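Local coordinates for protein exonuclease (Laribacter hongkongensis, PDB 3SYY) that digests double-stranded DNA with strict 5'-to-3' polarity as an alkaline exonuclease that carries magnesium ions in a PD-(D/E)XK-type nuclease core, at residues A[70-75]-A[83-88]; A[100-105]-A[111-116]. All coordinates share one frame; numbering follows the deposited sequence.

Contact 1: A[70-75]-A[83-88]; sequences HARARY and VTEVGL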
ATOM      1  N   HIS A  70      21.647  17.481  10.035  1.00 31.08           N
ATOM      2  CA  HIS A  70      22.751  17.689   9.090  1.00 29.75           C
ATOM      3  C   HIS A  70      22.324  18.881   8.296  1.00 29.22           C
ATOM      4  O   HIS A  70      23.134  19.793   8.057  1.00 28.41           O
ATOM      5  CB  HIS A  70      22.951  16.510   8.124  1.00 30.30           C
ATOM      6  CG  HIS A  70      23.475  15.237   8.737  1.00 29.03           C
ATOM      7  ND1 HIS A  70      22.917  14.622   9.847  1.00 33.35           N
ATOM      8  CD2 HIS A  70      24.443  14.396   8.296  1.00 29.01           C
ATOM      9  CE1 HIS A  70      23.558  13.492  10.091  1.00 31.07           C
ATOM     10  NE2 HIS A  70      24.473  13.322   9.151  1.00 34.17           N
ATOM     11  N   ALA A  71      21.079  18.863   7.808  1.00 28.24           N
ATOM     12  CA  ALA A  71      20.546  19.965   7.026  1.00 28.82           C
ATOM     13  C   ALA A  71      20.589  21.285   7.807  1.00 28.90           C
ATOM     14  O   ALA A  71      20.942  22.338   7.236  1.00 28.50           O
ATOM     15  CB  ALA A  71      19.070  19.681   6.566  1.00 29.65           C
ATOM     16  N   ARG A  72      20.194  21.227   9.071  1.00 28.36           N
ATOM     17  CA  ARG A  72      20.218  22.407   9.954  1.00 30.70           C
ATOM     18  C   ARG A  72      21.670  22.949   9.994  1.00 31.39           C
ATOM     19  O   ARG A  72      21.875  24.158   9.840  1.00 32.66           O
ATOM     20  CB  ARG A  72      19.734  22.104  11.392  1.00 29.82           C
ATOM     21  CG  ARG A  72      19.521  23.402  12.260  1.00 32.70           C
ATOM     22  CD  ARG A  72      18.855  23.105  13.672  1.00 37.18           C
ATOM     23  NE  ARG A  72      17.434  22.726  13.492  1.00 42.60           N
ATOM     24  CZ  ARG A  72      16.949  21.475  13.490  1.00 44.43           C
ATOM     25  NH1 ARG A  72      17.743  20.419  13.698  1.00 47.70           N
ATOM     26  NH2 ARG A  72      15.656  21.267  13.276  1.00 41.80           N
ATOM     27  N   ALA A  73      22.651  22.064  10.186  1.00 32.58           N
ATOM     28  CA  ALA A  73      24.045  22.503  10.259  1.00 32.93           C
ATOM     29  C   ALA A  73      24.464  23.102   8.932  1.00 33.12           C
ATOM     30  O   ALA A  73      25.037  24.183   8.925  1.00 34.38           O
ATOM     31  CB  ALA A  73      24.971  21.387  10.679  1.00 33.11           C
ATOM     32  N   ARG A  74      24.163  22.438   7.820  1.00 32.21           N
ATOM     33  CA  ARG A  74      24.489  22.960   6.501  1.00 31.95           C
ATOM     34  C   ARG A  74      23.922  24.361   6.263  1.00 32.80           C
ATOM     35  O   ARG A  74      24.580  25.225   5.630  1.00 31.12           O
ATOM     36  CB  ARG A  74      24.038  22.005   5.385  1.00 30.94           C
ATOM     37  CG  ARG A  74      24.383  22.480   3.962  1.00 31.81           C
ATOM     38  CD  ARG A  74      25.948  22.423   3.668  1.00 29.44           C
ATOM     39  NE  ARG A  74      26.146  22.531   2.220  1.00 32.75           N
ATOM     40  CZ  ARG A  74      26.248  21.506   1.361  1.00 34.04           C
ATOM     41  NH1 ARG A  74      26.274  20.243   1.778  1.00 32.82           N
ATOM     42  NH2 ARG A  74      26.365  21.747   0.064  1.00 31.05           N
ATOM     43  N   TYR A  75      22.689  24.593   6.720  1.00 31.02           N
ATOM     44  CA  TYR A  75      22.077  25.905   6.526  1.00 30.07           C
ATOM     45  C   TYR A  75      22.907  26.978   7.251  1.00 31.06           C
ATOM     46  O   TYR A  75      23.168  28.026   6.675  1.00 33.29           O
ATOM     47  CB  TYR A  75      20.654  25.916   7.099  1.00 28.26           C
ATOM     48  CG  TYR A  75      20.021  27.277   7.231  1.00 27.01           C
ATOM     49  CD1 TYR A  75      19.458  27.913   6.124  1.00 24.66           C
ATOM     50  CD2 TYR A  75      19.961  27.929   8.470  1.00 29.34           C
ATOM     51  CE1 TYR A  75      18.812  29.128   6.245  1.00 30.55           C
ATOM     52  CE2 TYR A  75      19.323  29.179   8.595  1.00 30.20           C
ATOM     53  CZ  TYR A  75      18.758  29.763   7.484  1.00 29.31           C
ATOM     54  OH  TYR A  75      18.103  30.979   7.528  1.00 29.22           O
ATOM     55  N   VAL A  83      20.543  30.132  14.886  1.00 38.82           N
ATOM     56  CA  VAL A  83      19.334  29.285  14.849  1.00 38.15           C
ATOM     57  C   VAL A  83      19.050  28.742  16.214  1.00 38.78           C
ATOM     58  O   VAL A  83      19.927  28.171  16.833  1.00 38.64           O
ATOM     59  CB  VAL A  83      19.485  28.125  13.817  1.00 37.56           C
ATOM     60  CG1 VAL A  83      18.209  27.244  13.762  1.00 36.64           C
ATOM     61  CG2 VAL A  83      19.763  28.680  12.432  1.00 37.01           C
ATOM     62  N   THR A  84      17.817  28.908  16.705  1.00 39.83           N
ATOM     63  CA  THR A  84      17.443  28.306  17.987  1.00 40.93           C
ATOM     64  C   THR A  84      16.343  27.266  17.765  1.00 41.11           C
ATOM     65  O   THR A  84      15.413  27.509  17.032  1.00 40.48           O
ATOM     66  CB  THR A  84      16.868  29.361  18.923  1.00 40.73           C
ATOM     67  OG1 THR A  84      17.650  30.544  18.790  1.00 44.64           O
ATOM     68  CG2 THR A  84      16.893  28.874  20.368  1.00 44.21           C
ATOM     69  N   GLU A  85      16.435  26.133  18.429  1.00 42.16           N
ATOM     70  CA  GLU A  85      15.347  25.192  18.343  1.00 43.67           C
ATOM     71  C   GLU A  85      14.160  25.571  19.225  1.00 43.84           C
ATOM     72  O   GLU A  85      14.291  26.328  20.202  1.00 43.71           O
ATOM     73  CB  GLU A  85      15.854  23.773  18.502  1.00 44.84           C
ATOM     74  CG  GLU A  85      16.644  23.392  17.202  1.00 48.39           C
ATOM     75  CD  GLU A  85      16.830  21.903  17.018  1.00 52.53           C
ATOM     76  OE1 GLU A  85      17.959  21.422  17.241  1.00 55.39           O
ATOM     77  OE2 GLU A  85      15.850  21.214  16.662  1.00 54.52           O
ATOM     78  N   VAL A  86      12.986  25.118  18.806  1.00 42.90           N
ATOM     79  CA  VAL A  86      11.738  25.493  19.431  1.00 42.94           C
ATOM     80  C   VAL A  86      10.803  24.281  19.306  1.00 41.97           C
ATOM     81  O   VAL A  86      11.005  23.420  18.446  1.00 39.85           O
ATOM     82  CB  VAL A  86      11.190  26.821  18.805  1.00 43.52           C
ATOM     83  CG1 VAL A  86      10.540  26.619  17.463  1.00 45.10           C
ATOM     84  CG2 VAL A  86      10.259  27.562  19.743  1.00 47.05           C
ATOM     85  N   GLY A  87       9.822  24.184  20.193  1.00 41.24           N
ATOM     86  CA  GLY A  87       8.878  23.078  20.147  1.00 40.25           C
ATOM     87  C   GLY A  87       7.622  23.591  19.486  1.00 40.31           C
ATOM     88  O   GLY A  87       7.673  24.333  18.509  1.00 40.76           O
ATOM     89  N   LEU A  88       6.474  23.240  20.040  1.00 40.26           N
ATOM     90  CA  LEU A  88       5.224  23.694  19.468  1.00 39.25           C
ATOM     91  C   LEU A  88       4.878  25.082  19.975  1.00 38.40           C
ATOM     92  O   LEU A  88       4.876  25.325  21.167  1.00 39.22           O
ATOM     93  CB  LEU A  88       4.115  22.708  19.821  1.00 39.62           C
ATOM     94  CG  LEU A  88       2.847  23.085  19.075  1.00 40.12           C
ATOM     95  CD1 LEU A  88       2.829  22.376  17.721  1.00 38.92           C
ATOM     96  CD2 LEU A  88       1.679  22.721  19.932  1.00 41.53           C
TER
HETATM   97  O   HOH W   1      19.993  20.033  15.145  1.00 55.03           O
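R72 and E85 face each other plane to plane: the guanidinium of R72 and the carboxylate of E85 are only 13° from parallel, with E85 OE2 3.3 Å above the guanidinium plane and over its centre. The salt bridge from R72 NH2 to E85 OE2, at 3.4 Å, is therefore one of charge alone, since no N-H is aimed at that oxygen. A water supplies the directional link, accepting from R72 NH1 at 2.7 Å and donating to E85 OE1 at 3.2 Å. R72 reaches across because its CG lies anti to the backbone N (chi1 -170°) and the chain stays extended until it bends at chi3, which turns the guanidinium under the carboxylate. R72 NH2 has its own partners, the carbonyl oxygen of D102 by a hydrogen bond and E68 by a salt bridge.

V83 fills the apolar half of the contact with its two methyls. Its CG1 lies 4.2 Å from R72 CD, while V83 CG2 meets the edge of the Y75 ring, 3.9 Å from Y75 CE2 and near the ring plane. The Y75 hydroxyl is hydrogen-bonded to D151. Helix 59-79 thus lies against the edge strand 83-84 through R72 and Y75, and the same helix packs on strand 109-114 and sets Y75 on V153 of strand 149-155.

Contact 2: A[100-105]-A[111-116]; sequences SPDGLV and IEIKCP. With MG (magnesium ion), chain B.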
ATOM      1  N   SER A 100       5.168  24.017  14.477  1.00 32.68           N
ATOM      2  CA  SER A 100       6.416  23.560  14.981  1.00 34.99           C
ATOM      3  C   SER A 100       7.518  23.835  13.931  1.00 34.46           C
ATOM      4  O   SER A 100       7.913  22.921  13.184  1.00 33.76           O
ATOM      5  CB  SER A 100       6.303  22.070  15.280  1.00 36.80           C
ATOM      6  OG  SER A 100       7.439  21.656  15.995  1.00 43.50           O
ATOM      7  N   PRO A 101       8.015  25.092  13.859  1.00 33.52           N
ATOM      8  CA  PRO A 101       9.069  25.303  12.855  1.00 32.57           C
ATOM      9  C   PRO A 101      10.333  24.514  13.244  1.00 31.30           C
ATOM     10  O   PRO A 101      10.490  24.136  14.401  1.00 30.33           O
ATOM     11  CB  PRO A 101       9.280  26.833  12.841  1.00 34.08           C
ATOM     12  CG  PRO A 101       8.667  27.357  14.120  1.00 34.01           C
ATOM     13  CD  PRO A 101       7.662  26.317  14.615  1.00 34.09           C
ATOM     14  N   ASP A 102      11.193  24.223  12.269  1.00 30.19           N
ATOM     15  CA  ASP A 102      12.445  23.538  12.533  1.00 29.60           C
ATOM     16  C   ASP A 102      13.528  24.464  13.148  1.00 30.14           C
ATOM     17  O   ASP A 102      14.564  23.991  13.568  1.00 30.86           O
ATOM     18  CB  ASP A 102      12.953  22.881  11.242  1.00 30.08           C
ATOM     19  CG  ASP A 102      12.060  21.708  10.805  1.00 29.72           C
ATOM     20  OD1 ASP A 102      11.492  21.069  11.701  1.00 29.20           O
ATOM     21  OD2 ASP A 102      11.881  21.485   9.614  1.00 27.73           O
ATOM     22  N   GLY A 103      13.273  25.757  13.218  1.00 30.41           N
ATOM     23  CA  GLY A 103      14.180  26.637  13.992  1.00 31.40           C
ATOM     24  C   GLY A 103      13.704  28.073  13.962  1.00 31.30           C
ATOM     25  O   GLY A 103      13.056  28.488  13.018  1.00 31.98           O
ATOM     26  N   LEU A 104      14.003  28.818  15.018  1.00 33.09           N
ATOM     27  CA  LEU A 104      13.901  30.300  14.962  1.00 33.85           C
ATOM     28  C   LEU A 104      15.216  30.851  14.441  1.00 33.38           C
ATOM     29  O   LEU A 104      16.292  30.481  14.930  1.00 34.37           O
ATOM     30  CB  LEU A 104      13.668  30.862  16.358  1.00 34.18           C
ATOM     31  CG  LEU A 104      12.436  30.385  17.161  1.00 36.66           C
ATOM     32  CD1 LEU A 104      12.198  31.319  18.365  1.00 36.99           C
ATOM     33  CD2 LEU A 104      11.185  30.287  16.303  1.00 36.11           C
ATOM     34  N   VAL A 105      15.128  31.717  13.455  1.00 33.78           N
ATOM     35  CA  VAL A 105      16.335  32.268  12.820  1.00 35.59           C
ATOM     36  C   VAL A 105      16.374  33.760  13.136  1.00 36.79           C
ATOM     37  O   VAL A 105      15.465  34.502  12.765  1.00 36.61           O
ATOM     38  CB  VAL A 105      16.342  32.098  11.302  1.00 34.13           C
ATOM     39  CG1 VAL A 105      17.688  32.541  10.718  1.00 34.40           C
ATOM     40  CG2 VAL A 105      16.066  30.628  10.909  1.00 34.17           C
ATOM     41  N   ILE A 111      13.191  28.620   9.952  1.00 28.13           N
ATOM     42  CA  ILE A 111      13.655  27.662   8.942  1.00 28.35           C
ATOM     43  C   ILE A 111      12.665  26.478   8.973  1.00 27.99           C
ATOM     44  O   ILE A 111      12.211  26.102  10.047  1.00 28.10           O
ATOM     45  CB  ILE A 111      15.119  27.199   9.225  1.00 27.66           C
ATOM     46  CG1 ILE A 111      15.578  26.101   8.260  1.00 30.79           C
ATOM     47  CG2 ILE A 111      15.294  26.797  10.678  1.00 28.71           C
ATOM     48  CD1 ILE A 111      17.075  25.769   8.351  1.00 36.22           C
ATOM     49  N   GLU A 112      12.320  25.964   7.800  1.00 27.61           N
ATOM     50  CA  GLU A 112      11.546  24.687   7.693  1.00 27.42           C
ATOM     51  C   GLU A 112      12.430  23.828   6.784  1.00 26.65           C
ATOM     52  O   GLU A 112      12.807  24.279   5.695  1.00 26.69           O
ATOM     53  CB  GLU A 112      10.194  24.922   7.004  1.00 26.36           C
ATOM     54  CG  GLU A 112       9.477  23.547   6.604  1.00 28.58           C
ATOM     55  CD  GLU A 112       9.211  22.667   7.834  1.00 27.80           C
ATOM     56  OE1 GLU A 112       9.075  23.233   8.957  1.00 27.75           O
ATOM     57  OE2 GLU A 112       9.174  21.375   7.719  1.00 29.68           O
ATOM     58  N   ILE A 113      12.795  22.650   7.268  1.00 25.65           N
ATOM     59  CA  ILE A 113      13.701  21.734   6.579  1.00 25.24           C
ATOM     60  C   ILE A 113      12.954  20.514   5.993  1.00 26.06           C
ATOM     61  O   ILE A 113      12.167  19.849   6.700  1.00 24.50           O
ATOM     62  CB  ILE A 113      14.729  21.219   7.586  1.00 25.10           C
ATOM     63  CG1 ILE A 113      15.634  22.386   8.089  1.00 25.78           C
ATOM     64  CG2 ILE A 113      15.612  20.067   6.978  1.00 26.23           C
ATOM     65  CD1 ILE A 113      16.493  21.983   9.267  1.00 25.64           C
ATOM     66  N   LYS A 114      13.234  20.198   4.723  1.00 25.76           N
ATOM     67  CA  LYS A 114      12.816  18.903   4.167  1.00 25.36           C
ATOM     68  C   LYS A 114      14.052  18.082   3.807  1.00 25.84           C
ATOM     69  O   LYS A 114      15.057  18.625   3.242  1.00 24.45           O
ATOM     70  CB  LYS A 114      11.934  19.109   2.930  1.00 23.50           C
ATOM     71  CG  LYS A 114      10.749  20.060   3.089  1.00 23.43           C
ATOM     72  CD  LYS A 114       9.856  19.706   4.266  1.00 25.53           C
ATOM     73  CE  LYS A 114       8.607  20.638   4.336  1.00 27.67           C
ATOM     74  NZ  LYS A 114       7.827  20.313   5.628  1.00 29.64           N
ATOM     75  N   CYS A 115      14.000  16.774   4.107  1.00 26.38           N
ATOM     76  CA  CYS A 115      15.016  15.831   3.652  1.00 25.49           C
ATOM     77  C   CYS A 115      14.322  14.661   2.947  1.00 26.17           C
ATOM     78  O   CYS A 115      14.182  13.591   3.544  1.00 25.76           O
ATOM     79  CB  CYS A 115      15.805  15.287   4.832  1.00 25.98           C
ATOM     80  SG  CYS A 115      16.841  16.624   5.699  1.00 29.11           S
ATOM     81  N   PRO A 116      13.926  14.867   1.694  1.00 25.25           N
ATOM     82  CA  PRO A 116      13.048  13.992   1.040  1.00 25.89           C
ATOM     83  C   PRO A 116      13.785  12.998   0.161  1.00 25.36           C
ATOM     84  O   PRO A 116      15.031  12.883   0.225  1.00 23.87           O
ATOM     85  CB  PRO A 116      12.241  14.965   0.189  1.00 25.79           C
ATOM     86  CG  PRO A 116      13.389  15.874  -0.380  1.00 27.23           C
ATOM     87  CD  PRO A 116      14.205  16.078   0.890  1.00 25.84           C
TER
HETATM   88 MG    MG B 400      10.598  19.757   8.551  1.00 29.54          MG
HETATM   89  O   HOH W   2      10.853  18.719  10.549  1.00 39.74           O
HETATM   90  O   HOH W   3       9.223  18.119   7.584  1.00 38.75           O
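D102 OD2 and I113 are joined twice, once directly and once through a magnesium ion. D102 OD2 receives the I113 N-H on its anti lone pair, the one turned away from OD1, with I113 N at 2.8 Å and an N-H...O angle of 166°, and the same oxygen binds magnesium at 2.4 Å. E112 OE2, at 2.3 Å from magnesium, and the carbonyl oxygen of I113 are further ligands, and two waters bring the count to five; one of these waters also donates to D102 OD1. The acidic oxygens D102 OD2 and E112 OE2 stand 3.3 Å apart, a closeness that the shared cation would offset. K114 NZ forms a salt bridge with E112 OE2 at 2.7 Å, meeting it from above the carboxylate plane; Q137 accepts a hydrogen bond from the same amine. E112 arrives through a bend at chi2 (60°), which brings its carboxylate back to the ion although its CB points away from 100-105.

The sequence P101-D102 followed by E112-I113-K114 is the PD-(D/E)XK signature of this nuclease clan, set on the hairpin of strands 103-105 and 109-114. A second magnesium ion is bound by S100 and E112, and D102 has been seen to join that site as well.

I111 N donates to G103 O at 3.1 Å; the bonds from D102 N and G103 N to I111 O are weak. I111 CG2 lies against the backbone of G103, 3.5 Å from G103 CA. V105 crosses I111 at about a right angle, CG2 to CG2, and Y75 of helix 59-79 touches V105.

Contact 1 closes before contact 2 opens along the chain, yet their centres are only about 6 Å apart and all four segments belong to the YqaJ-like recombinase domain. Both reach one mixed beta-sheet, in which strand 83-84 is next to strand 103-105, and that in turn to 109-114; a probable hydrogen bond from L104 N to T84 O, at 2.8 Å, joins the first two. Helix 59-79, part of contact 1, packs on strand 109-114 of contact 2, with A71 CB 3.5 Å from I113 CG2 and Y75 CG 3.5 Å from I111 CD1. R72 is second-shell, its NH2 2.9 Å from the carbonyl O of the metal ligand D102 and its side chain about 7 Å from a magnesium ion.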